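Local coordinates for protein beta-xylosidase (Uncultured organism, PDB 4MLG) that probably hydrolyses xylose-containing oligosaccharides, releasing xylose from chain ends as a beta-xylosidase of glycoside hydrolase family 43 with a beta-propeller fold, at residues 238-249 with 260-271; 282-290 with 301-310. One frame throughout, in Å; residues are numbered along the deposited sequence.

Contact 1: 238-249 with 260-271; sequences YSTGDTHLICYA and YRGVILTPVVGW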
loop_
_atom_site.group_PDB
_atom_site.type_symbol
_atom_site.label_atom_id
_atom_site.label_comp_id
_atom_site.label_asym_id
_atom_site.label_seq_id
_atom_site.Cartn_x
_atom_site.Cartn_y
_atom_site.Cartn_z
ATOM N N TYR A 238 11.698 -13.832 -19.650
ATOM C CA TYR A 238 11.088 -13.967 -18.332
ATOM C C TYR A 238 11.233 -15.379 -17.775
ATOM O O TYR A 238 11.659 -16.293 -18.480
ATOM C CB TYR A 238 9.605 -13.591 -18.397
ATOM C CG TYR A 238 8.809 -14.400 -19.401
ATOM C CD1 TYR A 238 8.076 -15.510 -19.004
ATOM C CD2 TYR A 238 8.791 -14.050 -20.746
ATOM C CE1 TYR A 238 7.350 -16.250 -19.917
ATOM C CE2 TYR A 238 8.068 -14.784 -21.665
ATOM C CZ TYR A 238 7.349 -15.882 -21.245
ATOM O OH TYR A 238 6.628 -16.614 -22.158
ATOM N N SER A 239 10.870 -15.546 -16.506
ATOM C CA SER A 239 10.892 -16.852 -15.853
ATOM C C SER A 239 9.487 -17.442 -15.779
ATOM O O SER A 239 8.507 -16.712 -15.635
ATOM C CB SER A 239 11.480 -16.738 -14.445
ATOM O OG SER A 239 11.291 -17.933 -13.708
ATOM N N THR A 240 9.395 -18.765 -15.872
ATOM C CA THR A 240 8.103 -19.440 -15.853
ATOM C C THR A 240 7.835 -20.131 -14.519
ATOM O O THR A 240 6.860 -20.870 -14.382
ATOM C CB THR A 240 7.987 -20.473 -16.986
ATOM O OG1 THR A 240 8.959 -21.509 -16.791
ATOM C CG2 THR A 240 8.210 -19.814 -18.338
ATOM N N GLY A 241 8.708 -19.895 -13.545
ATOM C CA GLY A 241 8.489 -20.361 -12.187
ATOM C C GLY A 241 8.493 -21.864 -11.978
ATOM O O GLY A 241 9.550 -22.493 -11.924
ATOM N N ASP A 242 7.300 -22.441 -11.854
ATOM C CA ASP A 242 7.156 -23.849 -11.495
ATOM C C ASP A 242 7.520 -24.821 -12.616
ATOM O O ASP A 242 7.467 -26.037 -12.428
ATOM C CB ASP A 242 5.743 -24.133 -10.979
ATOM C CG ASP A 242 4.672 -23.799 -11.996
ATOM O OD1 ASP A 242 4.927 -22.947 -12.874
ATOM O OD2 ASP A 242 3.572 -24.386 -11.914
ATOM N N THR A 243 7.885 -24.291 -13.779
ATOM C CA THR A 243 8.406 -25.123 -14.858
ATOM C C THR A 243 9.888 -24.833 -15.074
ATOM O O THR A 243 10.532 -25.444 -15.927
ATOM C CB THR A 243 7.620 -24.945 -16.169
ATOM O OG1 THR A 243 7.466 -23.551 -16.455
ATOM C CG2 THR A 243 6.247 -25.590 -16.055
ATOM N N HIS A 244 10.412 -23.892 -14.290
ATOM C CA HIS A 244 11.847 -23.621 -14.218
ATOM C C HIS A 244 12.476 -23.241 -15.561
ATOM O O HIS A 244 13.605 -23.630 -15.854
ATOM C CB HIS A 244 12.586 -24.825 -13.617
ATOM C CG HIS A 244 11.917 -25.405 -12.408
ATOM N ND1 HIS A 244 10.809 -26.219 -12.488
ATOM C CD2 HIS A 244 12.205 -25.292 -11.089
ATOM C CE1 HIS A 244 10.439 -26.579 -11.273
ATOM N NE2 HIS A 244 11.269 -26.030 -10.406
ATOM N N LEU A 245 11.749 -22.474 -16.369
ATOM C CA LEU A 245 12.241 -22.081 -17.685
ATOM C C LEU A 245 12.473 -20.580 -17.786
ATOM O O LEU A 245 11.792 -19.790 -17.131
ATOM C CB LEU A 245 11.250 -22.494 -18.775
ATOM C CG LEU A 245 10.803 -23.950 -18.837
ATOM C CD1 LEU A 245 9.652 -24.097 -19.816
ATOM C CD2 LEU A 245 11.961 -24.843 -19.236
ATOM N N ILE A 246 13.439 -20.194 -18.611
ATOM C CA ILE A 246 13.586 -18.804 -19.017
ATOM C C ILE A 246 13.197 -18.695 -20.487
ATOM O O ILE A 246 13.981 -19.032 -21.375
ATOM C CB ILE A 246 15.023 -18.285 -18.812
ATOM C CG1 ILE A 246 15.379 -18.277 -17.325
ATOM C CG2 ILE A 246 15.173 -16.877 -19.379
ATOM C CD1 ILE A 246 14.610 -17.249 -16.518
ATOM N N CYS A 247 11.970 -18.245 -20.736
ATOM C CA CYS A 247 11.462 -18.131 -22.097
ATOM C C CYS A 247 11.671 -16.720 -22.630
ATOM O O CYS A 247 12.195 -15.855 -21.926
ATOM C CB CYS A 247 9.980 -18.501 -22.147
ATOM S SG CYS A 247 9.621 -20.213 -21.682
ATOM N N TYR A 248 11.269 -16.490 -23.875
ATOM C CA TYR A 248 11.368 -15.159 -24.461
ATOM C C TYR A 248 10.338 -14.937 -25.561
ATOM O O TYR A 248 9.904 -15.880 -26.225
ATOM C CB TYR A 248 12.780 -14.898 -24.993
ATOM C CG TYR A 248 13.077 -15.542 -26.329
ATOM C CD1 TYR A 248 13.087 -14.790 -27.498
ATOM C CD2 TYR A 248 13.350 -16.900 -26.421
ATOM C CE1 TYR A 248 13.360 -15.374 -28.720
ATOM C CE2 TYR A 248 13.623 -17.492 -27.639
ATOM C CZ TYR A 248 13.627 -16.724 -28.785
ATOM O OH TYR A 248 13.899 -17.310 -30.001
ATOM N N ALA A 249 9.951 -13.678 -25.743
ATOM C CA ALA A 249 8.992 -13.303 -26.771
ATOM C C ALA A 249 9.532 -12.130 -27.583
ATOM O O ALA A 249 10.550 -11.537 -27.223
ATOM C CB ALA A 249 7.659 -12.947 -26.138
ATOM N N TYR A 260 5.264 -15.182 -28.032
ATOM C CA TYR A 260 6.169 -16.226 -27.550
ATOM C C TYR A 260 6.989 -16.840 -28.681
ATOM O O TYR A 260 6.488 -17.039 -29.788
ATOM C CB TYR A 260 5.381 -17.325 -26.828
ATOM C CG TYR A 260 6.199 -18.553 -26.480
ATOM C CD1 TYR A 260 6.942 -18.609 -25.308
ATOM C CD2 TYR A 260 6.224 -19.661 -27.324
ATOM C CE1 TYR A 260 7.690 -19.730 -24.987
ATOM C CE2 TYR A 260 6.969 -20.782 -27.011
ATOM C CZ TYR A 260 7.699 -20.812 -25.842
ATOM O OH TYR A 260 8.441 -21.928 -25.529
ATOM N N ARG A 261 8.250 -17.145 -28.392
ATOM C CA ARG A 261 9.148 -17.706 -29.394
ATOM C C ARG A 261 9.713 -19.063 -28.986
ATOM O O ARG A 261 9.579 -20.041 -29.722
ATOM C CB ARG A 261 10.280 -16.727 -29.705
ATOM C CG ARG A 261 9.836 -15.525 -30.516
ATOM C CD ARG A 261 9.391 -15.955 -31.902
ATOM N NE ARG A 261 8.634 -14.917 -32.593
ATOM C CZ ARG A 261 7.480 -15.129 -33.216
ATOM N NH1 ARG A 261 6.950 -16.346 -33.237
ATOM N NH2 ARG A 261 6.854 -14.128 -33.818
ATOM N N GLY A 262 10.345 -19.124 -27.818
ATOM C CA GLY A 262 10.942 -20.365 -27.363
ATOM C C GLY A 262 11.534 -20.316 -25.967
ATOM O O GLY A 262 11.094 -19.544 -25.115
ATOM N N VAL A 263 12.539 -21.156 -25.739
ATOM C CA VAL A 263 13.174 -21.269 -24.433
ATOM C C VAL A 263 14.638 -20.850 -24.505
ATOM O O VAL A 263 15.387 -21.335 -25.352
ATOM C CB VAL A 263 13.089 -22.716 -23.901
ATOM C CG1 VAL A 263 13.829 -22.851 -22.574
ATOM C CG2 VAL A 263 11.637 -23.147 -23.756
ATOM N N ILE A 264 15.043 -19.947 -23.619
ATOM C CA ILE A 264 16.438 -19.532 -23.546
ATOM C C ILE A 264 17.222 -20.461 -22.627
ATOM O O ILE A 264 18.331 -20.884 -22.954
ATOM C CB ILE A 264 16.582 -18.085 -23.030
ATOM C CG1 ILE A 264 15.803 -17.114 -23.916
ATOM C CG2 ILE A 264 18.045 -17.676 -22.970
ATOM C CD1 ILE A 264 15.989 -15.661 -23.528
ATOM N N LEU A 265 16.633 -20.783 -21.479
ATOM C CA LEU A 265 17.310 -21.591 -20.472
ATOM C C LEU A 265 16.440 -22.731 -19.944
ATOM O O LEU A 265 15.338 -22.508 -19.444
ATOM C CB LEU A 265 17.770 -20.708 -19.309
ATOM C CG LEU A 265 18.688 -21.365 -18.278
ATOM C CD1 LEU A 265 20.010 -21.748 -18.922
ATOM C CD2 LEU A 265 18.912 -20.446 -17.086
ATOM N N THR A 266 16.951 -23.954 -20.062
ATOM C CA THR A 266 16.307 -25.137 -19.497
ATOM C C THR A 266 16.478 -25.114 -17.974
ATOM O O THR A 266 17.306 -24.353 -17.470
ATOM C CB THR A 266 16.926 -26.420 -20.087
ATOM O OG1 THR A 266 18.330 -26.452 -19.806
ATOM C CG2 THR A 266 16.713 -26.470 -21.592
ATOM N N PRO A 267 15.690 -25.924 -17.235
ATOM C CA PRO A 267 15.775 -25.943 -15.768
ATOM C C PRO A 267 17.191 -26.056 -15.209
ATOM O O PRO A 267 18.023 -26.776 -15.759
ATOM C CB PRO A 267 14.966 -27.185 -15.399
ATOM C CG PRO A 267 13.919 -27.245 -16.443
ATOM C CD PRO A 267 14.574 -26.763 -17.716
ATOM N N VAL A 268 17.449 -25.338 -14.120
ATOM C CA VAL A 268 18.754 -25.351 -13.473
ATOM C C VAL A 268 18.655 -25.942 -12.072
ATOM O O VAL A 268 17.556 -26.196 -11.574
ATOM C CB VAL A 268 19.341 -23.932 -13.362
ATOM C CG1 VAL A 268 19.495 -23.307 -14.740
ATOM C CG2 VAL A 268 18.460 -23.064 -12.474
ATOM N N VAL A 269 19.802 -26.162 -11.439
ATOM C CA VAL A 269 19.822 -26.637 -10.062
ATOM C C VAL A 269 19.246 -25.565 -9.146
ATOM O O VAL A 269 19.813 -24.480 -9.007
ATOM C CB VAL A 269 21.241 -27.010 -9.601
ATOM C CG1 VAL A 269 21.259 -27.284 -8.105
ATOM C CG2 VAL A 269 21.743 -28.218 -10.372
ATOM N N GLY A 270 18.113 -25.875 -8.528
ATOM C CA GLY A 270 17.395 -24.909 -7.720
ATOM C C GLY A 270 16.031 -24.643 -8.322
ATOM O O GLY A 270 15.844 -24.777 -9.531
ATOM N N TRP A 271 15.075 -24.266 -7.480
ATOM C CA TRP A 271 13.705 -24.054 -7.928
ATOM C C TRP A 271 13.585 -22.793 -8.775
ATOM O O TRP A 271 12.813 -22.745 -9.732
ATOM C CB TRP A 271 12.764 -23.966 -6.725
ATOM C CG TRP A 271 11.315 -24.133 -7.070
ATOM C CD1 TRP A 271 10.579 -25.278 -6.982
ATOM C CD2 TRP A 271 10.421 -23.119 -7.552
ATOM N NE1 TRP A 271 9.285 -25.043 -7.381
ATOM C CE2 TRP A 271 9.163 -23.725 -7.736
ATOM C CE3 TRP A 271 10.565 -21.759 -7.846
ATOM C CZ2 TRP A 271 8.055 -23.020 -8.200
ATOM C CZ3 TRP A 271 9.463 -21.061 -8.310
ATOM C CH2 TRP A 271 8.226 -21.691 -8.482
HETATM O O HOH W 1 11.690 -20.891 -11.444
HETATM O O HOH W 2 15.751 -22.234 -16.178
#
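I246 and L265 form the apolar centre of this antiparallel pairing, lying side by side with I246 CB 3.7 Å from L265 CB, while the CG2 branch of I246 touches I264 CB. Y248 lies on the same face of the sheet as I246 and L265. Its CG lies between the backbone N and the carbonyl carbon (chi1 78°), which swings the ring over the opposing strand. R261 CB then sits over one face of that ring, 3.8 Å from its centroid, as a CH-pi contact, and the I264 side chain crosses that of Y248 at about a right angle, its CG1 meeting Y248 CD2 at 3.5 Å. With an alanine here, R261 CB and the I264 branch would probably lose the ring they share, and I316 N its hydroxyl partner. On the other face, C247 SG approaches the edge of the Y260 ring, 5.2 Å from its centroid.

The backbone makes a classic beta bulge beside this core. I264 and L265 both face I246, and I246 O accepts I264 N at 2.6 Å and L265 N at 3.2 Å, the second bond lying in the carbonyl plane on a lone pair. Farther along, L245 CD2 packs on P267 CD at 3.6 Å.

Beyond the strands, H244 turns the edge of its ring to the face of W271, the H244 and five-membered W271 ring centroids 4.7 Å apart and the planes at 67°. Close by, a water donates to both G241 O and W271 O, and D242 makes a salt bridge with R220. Strands 246-251 and 258-265 belong to one blade of the beta-propeller, their apolar face turned toward strand 283-290. Two N-H donors on I246 O thus hold the bulge that presents I264 and L265 to that strand.

Contact 2: 282-290 with 301-310; sequences GKWYLFHHD and RSLKVAELKY. With SO4 (sulfate ion), chain N.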
loop_
_atom_site.group_PDB
_atom_site.type_symbol
_atom_site.label_atom_id
_atom_site.label_comp_id
_atom_site.label_asym_id
_atom_site.label_seq_id
_atom_site.Cartn_x
_atom_site.Cartn_y
_atom_site.Cartn_z
ATOM N N GLY A 282 31.067 -7.110 -28.133
ATOM C CA GLY A 282 30.698 -7.809 -29.352
ATOM C C GLY A 282 29.998 -9.138 -29.140
ATOM O O GLY A 282 29.523 -9.752 -30.097
ATOM N N LYS A 283 29.932 -9.587 -27.891
ATOM C CA LYS A 283 29.295 -10.862 -27.576
ATOM C C LYS A 283 28.161 -10.698 -26.571
ATOM O O LYS A 283 28.217 -9.839 -25.690
ATOM C CB LYS A 283 30.322 -11.860 -27.041
ATOM C CG LYS A 283 31.472 -12.128 -27.992
ATOM C CD LYS A 283 32.458 -13.116 -27.399
ATOM C CE LYS A 283 33.622 -13.355 -28.347
ATOM N NZ LYS A 283 34.614 -14.314 -27.787
ATOM N N TRP A 284 27.132 -11.527 -26.709
ATOM C CA TRP A 284 25.996 -11.496 -25.797
ATOM C C TRP A 284 26.169 -12.522 -24.682
ATOM O O TRP A 284 26.724 -13.600 -24.900
ATOM C CB TRP A 284 24.693 -11.748 -26.557
ATOM C CG TRP A 284 24.295 -10.616 -27.456
ATOM C CD1 TRP A 284 24.757 -10.366 -28.716
ATOM C CD2 TRP A 284 23.348 -9.580 -27.164
ATOM N NE1 TRP A 284 24.160 -9.239 -29.225
ATOM C CE2 TRP A 284 23.291 -8.737 -28.293
ATOM C CE3 TRP A 284 22.546 -9.283 -26.058
ATOM C CZ2 TRP A 284 22.461 -7.617 -28.346
ATOM C CZ3 TRP A 284 21.723 -8.171 -26.114
ATOM C CH2 TRP A 284 21.687 -7.352 -27.248
ATOM N N TYR A 285 25.694 -12.180 -23.488
ATOM C CA TYR A 285 25.826 -13.059 -22.331
ATOM C C TYR A 285 24.504 -13.218 -21.587
ATOM O O TYR A 285 23.710 -12.281 -21.504
ATOM C CB TYR A 285 26.902 -12.531 -21.378
ATOM C CG TYR A 285 28.280 -12.460 -21.995
ATOM C CD1 TYR A 285 29.140 -13.550 -21.945
ATOM C CD2 TYR A 285 28.720 -11.307 -22.631
ATOM C CE1 TYR A 285 30.400 -13.492 -22.511
ATOM C CE2 TYR A 285 29.978 -11.239 -23.200
ATOM C CZ TYR A 285 30.815 -12.336 -23.137
ATOM O OH TYR A 285 32.069 -12.276 -23.700
ATOM N N LEU A 286 24.272 -14.413 -21.053
ATOM C CA LEU A 286 23.089 -14.669 -20.240
ATOM C C LEU A 286 23.487 -14.862 -18.782
ATOM O O LEU A 286 23.785 -15.978 -18.355
ATOM C CB LEU A 286 22.340 -15.905 -20.743
ATOM C CG LEU A 286 21.079 -16.300 -19.967
ATOM C CD1 LEU A 286 19.984 -15.262 -20.156
ATOM C CD2 LEU A 286 20.594 -17.686 -20.368
ATOM N N PHE A 287 23.507 -13.770 -18.024
ATOM C CA PHE A 287 23.786 -13.848 -16.597
ATOM C C PHE A 287 22.601 -14.495 -15.893
ATOM O O PHE A 287 21.458 -14.118 -16.131
ATOM C CB PHE A 287 24.042 -12.456 -16.017
ATOM C CG PHE A 287 25.298 -11.806 -16.526
ATOM C CD1 PHE A 287 26.478 -11.893 -15.807
ATOM C CD2 PHE A 287 25.296 -11.104 -17.720
ATOM C CE1 PHE A 287 27.633 -11.294 -16.271
ATOM C CE2 PHE A 287 26.449 -10.504 -18.187
ATOM C CZ PHE A 287 27.618 -10.602 -17.462
ATOM N N HIS A 288 22.877 -15.474 -15.038
ATOM C CA HIS A 288 21.826 -16.171 -14.302
ATOM C C HIS A 288 22.388 -16.804 -13.034
ATOM O O HIS A 288 23.456 -16.410 -12.568
ATOM C CB HIS A 288 21.153 -17.227 -15.186
ATOM C CG HIS A 288 22.100 -18.237 -15.757
ATOM N ND1 HIS A 288 23.023 -17.924 -16.731
ATOM C CD2 HIS A 288 22.257 -19.557 -15.501
ATOM C CE1 HIS A 288 23.713 -19.006 -17.045
ATOM N NE2 HIS A 288 23.267 -20.011 -16.313
ATOM N N HIS A 289 21.674 -17.777 -12.474
ATOM C CA HIS A 289 22.147 -18.458 -11.270
ATOM C C HIS A 289 21.639 -19.891 -11.134
ATOM O O HIS A 289 20.637 -20.268 -11.741
ATOM C CB HIS A 289 21.785 -17.657 -10.011
ATOM C CG HIS A 289 20.312 -17.523 -9.770
ATOM N ND1 HIS A 289 19.700 -16.302 -9.575
ATOM C CD2 HIS A 289 19.330 -18.452 -9.680
ATOM C CE1 HIS A 289 18.407 -16.486 -9.380
ATOM N NE2 HIS A 289 18.155 -17.780 -9.442
ATOM N N ASP A 290 22.343 -20.681 -10.330
ATOM C CA ASP A 290 21.855 -21.987 -9.899
ATOM C C ASP A 290 22.362 -22.303 -8.492
ATOM O O ASP A 290 23.165 -21.557 -7.934
ATOM C CB ASP A 290 22.227 -23.096 -10.893
ATOM C CG ASP A 290 23.714 -23.155 -11.191
ATOM O OD1 ASP A 290 24.525 -22.679 -10.370
ATOM O OD2 ASP A 290 24.073 -23.695 -12.258
ATOM N N ARG A 301 21.658 -19.066 -3.774
ATOM C CA ARG A 301 21.945 -19.106 -5.201
ATOM C C ARG A 301 23.271 -18.435 -5.545
ATOM O O ARG A 301 23.645 -17.432 -4.941
ATOM C CB ARG A 301 20.800 -18.446 -5.971
ATOM C CG ARG A 301 19.452 -19.115 -5.748
ATOM C CD ARG A 301 18.288 -18.190 -6.069
ATOM N NE ARG A 301 18.133 -17.130 -5.076
ATOM C CZ ARG A 301 17.159 -16.226 -5.092
ATOM N NH1 ARG A 301 16.244 -16.248 -6.052
ATOM N NH2 ARG A 301 17.098 -15.297 -4.148
ATOM N N SER A 302 23.977 -19.000 -6.518
ATOM C CA SER A 302 25.251 -18.449 -6.964
ATOM C C SER A 302 25.137 -18.002 -8.415
ATOM O O SER A 302 24.739 -18.782 -9.278
ATOM C CB SER A 302 26.360 -19.491 -6.824
ATOM O OG SER A 302 26.412 -20.005 -5.504
ATOM N N LEU A 303 25.483 -16.747 -8.684
ATOM C CA LEU A 303 25.342 -16.212 -10.033
ATOM C C LEU A 303 26.399 -16.743 -10.996
ATOM O O LEU A 303 27.523 -17.051 -10.599
ATOM C CB LEU A 303 25.301 -14.676 -10.037
ATOM C CG LEU A 303 26.277 -13.837 -9.206
ATOM C CD1 LEU A 303 27.715 -14.011 -9.654
ATOM C CD2 LEU A 303 25.880 -12.374 -9.290
ATOM N N LYS A 304 26.022 -16.849 -12.265
ATOM C CA LYS A 304 26.904 -17.397 -13.284
ATOM C C LYS A 304 26.591 -16.787 -14.647
ATOM O O LYS A 304 25.509 -16.241 -14.858
ATOM C CB LYS A 304 26.766 -18.919 -13.333
ATOM C CG LYS A 304 25.343 -19.401 -13.570
ATOM C CD LYS A 304 25.227 -20.904 -13.385
ATOM C CE LYS A 304 26.165 -21.651 -14.317
ATOM N NZ LYS A 304 26.066 -23.127 -14.150
ATOM N N VAL A 305 27.541 -16.879 -15.569
ATOM C CA VAL A 305 27.367 -16.284 -16.888
ATOM C C VAL A 305 27.653 -17.280 -18.010
ATOM O O VAL A 305 28.652 -18.002 -17.979
ATOM C CB VAL A 305 28.238 -15.015 -17.055
ATOM C CG1 VAL A 305 29.686 -15.299 -16.678
ATOM C CG2 VAL A 305 28.138 -14.472 -18.473
ATOM N N ALA A 306 26.755 -17.324 -18.989
ATOM C CA ALA A 306 26.932 -18.165 -20.164
ATOM C C ALA A 306 26.757 -17.329 -21.425
ATOM O O ALA A 306 25.919 -16.426 -21.467
ATOM C CB ALA A 306 25.940 -19.313 -20.149
ATOM N N GLU A 307 27.551 -17.627 -22.447
ATOM C CA GLU A 307 27.480 -16.889 -23.701
ATOM C C GLU A 307 26.176 -17.170 -24.439
ATOM O O GLU A 307 25.776 -18.323 -24.597
ATOM C CB GLU A 307 28.678 -17.223 -24.593
ATOM C CG GLU A 307 28.702 -16.454 -25.903
ATOM C CD GLU A 307 29.979 -16.671 -26.688
ATOM O OE1 GLU A 307 30.818 -17.484 -26.247
ATOM O OE2 GLU A 307 30.146 -16.028 -27.745
ATOM N N LEU A 308 25.516 -16.105 -24.883
ATOM C CA LEU A 308 24.259 -16.227 -25.612
ATOM C C LEU A 308 24.476 -15.956 -27.097
ATOM O O LEU A 308 25.147 -14.995 -27.470
ATOM C CB LEU A 308 23.220 -15.261 -25.042
ATOM C CG LEU A 308 21.790 -15.405 -25.563
ATOM C CD1 LEU A 308 20.820 -15.546 -24.403
ATOM C CD2 LEU A 308 21.408 -14.223 -26.437
ATOM N N LYS A 309 23.908 -16.810 -27.942
ATOM C CA LYS A 309 24.091 -16.685 -29.384
ATOM C C LYS A 309 22.760 -16.679 -30.128
ATOM O O LYS A 309 21.809 -17.350 -29.725
ATOM C CB LYS A 309 24.987 -17.808 -29.910
ATOM C CG LYS A 309 26.410 -17.759 -29.379
ATOM C CD LYS A 309 27.241 -18.912 -29.915
ATOM C CE LYS A 309 28.671 -18.846 -29.404
ATOM N NZ LYS A 309 29.483 -19.998 -29.883
ATOM N N TYR A 310 22.700 -15.917 -31.214
ATOM C CA TYR A 310 21.478 -15.800 -31.999
ATOM C C TYR A 310 21.571 -16.569 -33.310
ATOM O O TYR A 310 22.656 -16.747 -33.865
ATOM C CB TYR A 310 21.167 -14.333 -32.304
ATOM C CG TYR A 310 20.946 -13.462 -31.088
ATOM C CD1 TYR A 310 19.700 -13.384 -30.481
ATOM C CD2 TYR A 310 21.983 -12.706 -30.556
ATOM C CE1 TYR A 310 19.494 -12.583 -29.373
ATOM C CE2 TYR A 310 21.787 -11.904 -29.450
ATOM C CZ TYR A 310 20.542 -11.845 -28.862
ATOM O OH TYR A 310 20.347 -11.046 -27.758
HETATM S S SO4 N . 12.821 -13.582 -6.668
HETATM O O1 SO4 N . 14.109 -13.553 -5.983
HETATM O O2 SO4 N . 13.034 -13.657 -8.110
HETATM O O3 SO4 N . 12.060 -14.748 -6.225
HETATM O O4 SO4 N . 12.083 -12.362 -6.357
HETATM O O HOH W 3 27.418 -14.203 -27.834
#
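Y285 to D290 pairs antiparallel with S302 to E307, the axes of strands 283-290 and 302-308 approaching to 4.1 Å with their directions 141° apart. At one end K304, bent at chi3 (-58°), brings NZ to the syn side of the D290 carboxylate, a salt bridge of 2.8 Å from K304 NZ to D290 OD2. The aliphatic part of K304 is used as well: CG lies over one face of the H288 ring, 3.7 Å from its centroid. That ring is fixed in rotation by its own ND1, which donates in the ring plane to L286 O at 2.6 Å. On the opposite face of the sheet R301 CD covers H289, and V305 CG2 stands over the centre of F287, 4.0 Å from the centroid. At the far end Y310 points its edge at the face of W284, a T-shaped pair with planes at 89°.

R301 NE makes a salt bridge with D32, T322 OG1 also bonds D290 OD2, and Y6 OH bonds D290 OD1 and K304 NZ. Strand 302-308 is flanked by strand 5-6 and strand 283-290 by strand 276-280, completing a four-stranded blade; F287 packs on strand 24-32, and Y310 stacks on Y230.

Contact 1 and contact 2 are two hairpins in series along the chain whose centres lie 14 Å apart, and they meet directly through apolar side chains. I264 CG2 of contact 1 touches L286 CD2 at 3.6 Å and L308 CD1 at 3.8 Å, so the residue at the bulge of one hairpin packs against both strands of the other. A second touch is V268 CG2, 3.6 Å from H289 O. The calcium ion bound by D85 and H274 is about 9 Å from the side chains of I246 and of H289; both hairpins therefore pass near the site, and neither supplies D85 or H274, although H289 packs on H274. In contact 2, R301 NH1 makes a weak hydrogen bond to O1 of a sulfate, probably from the crystallisation liquor.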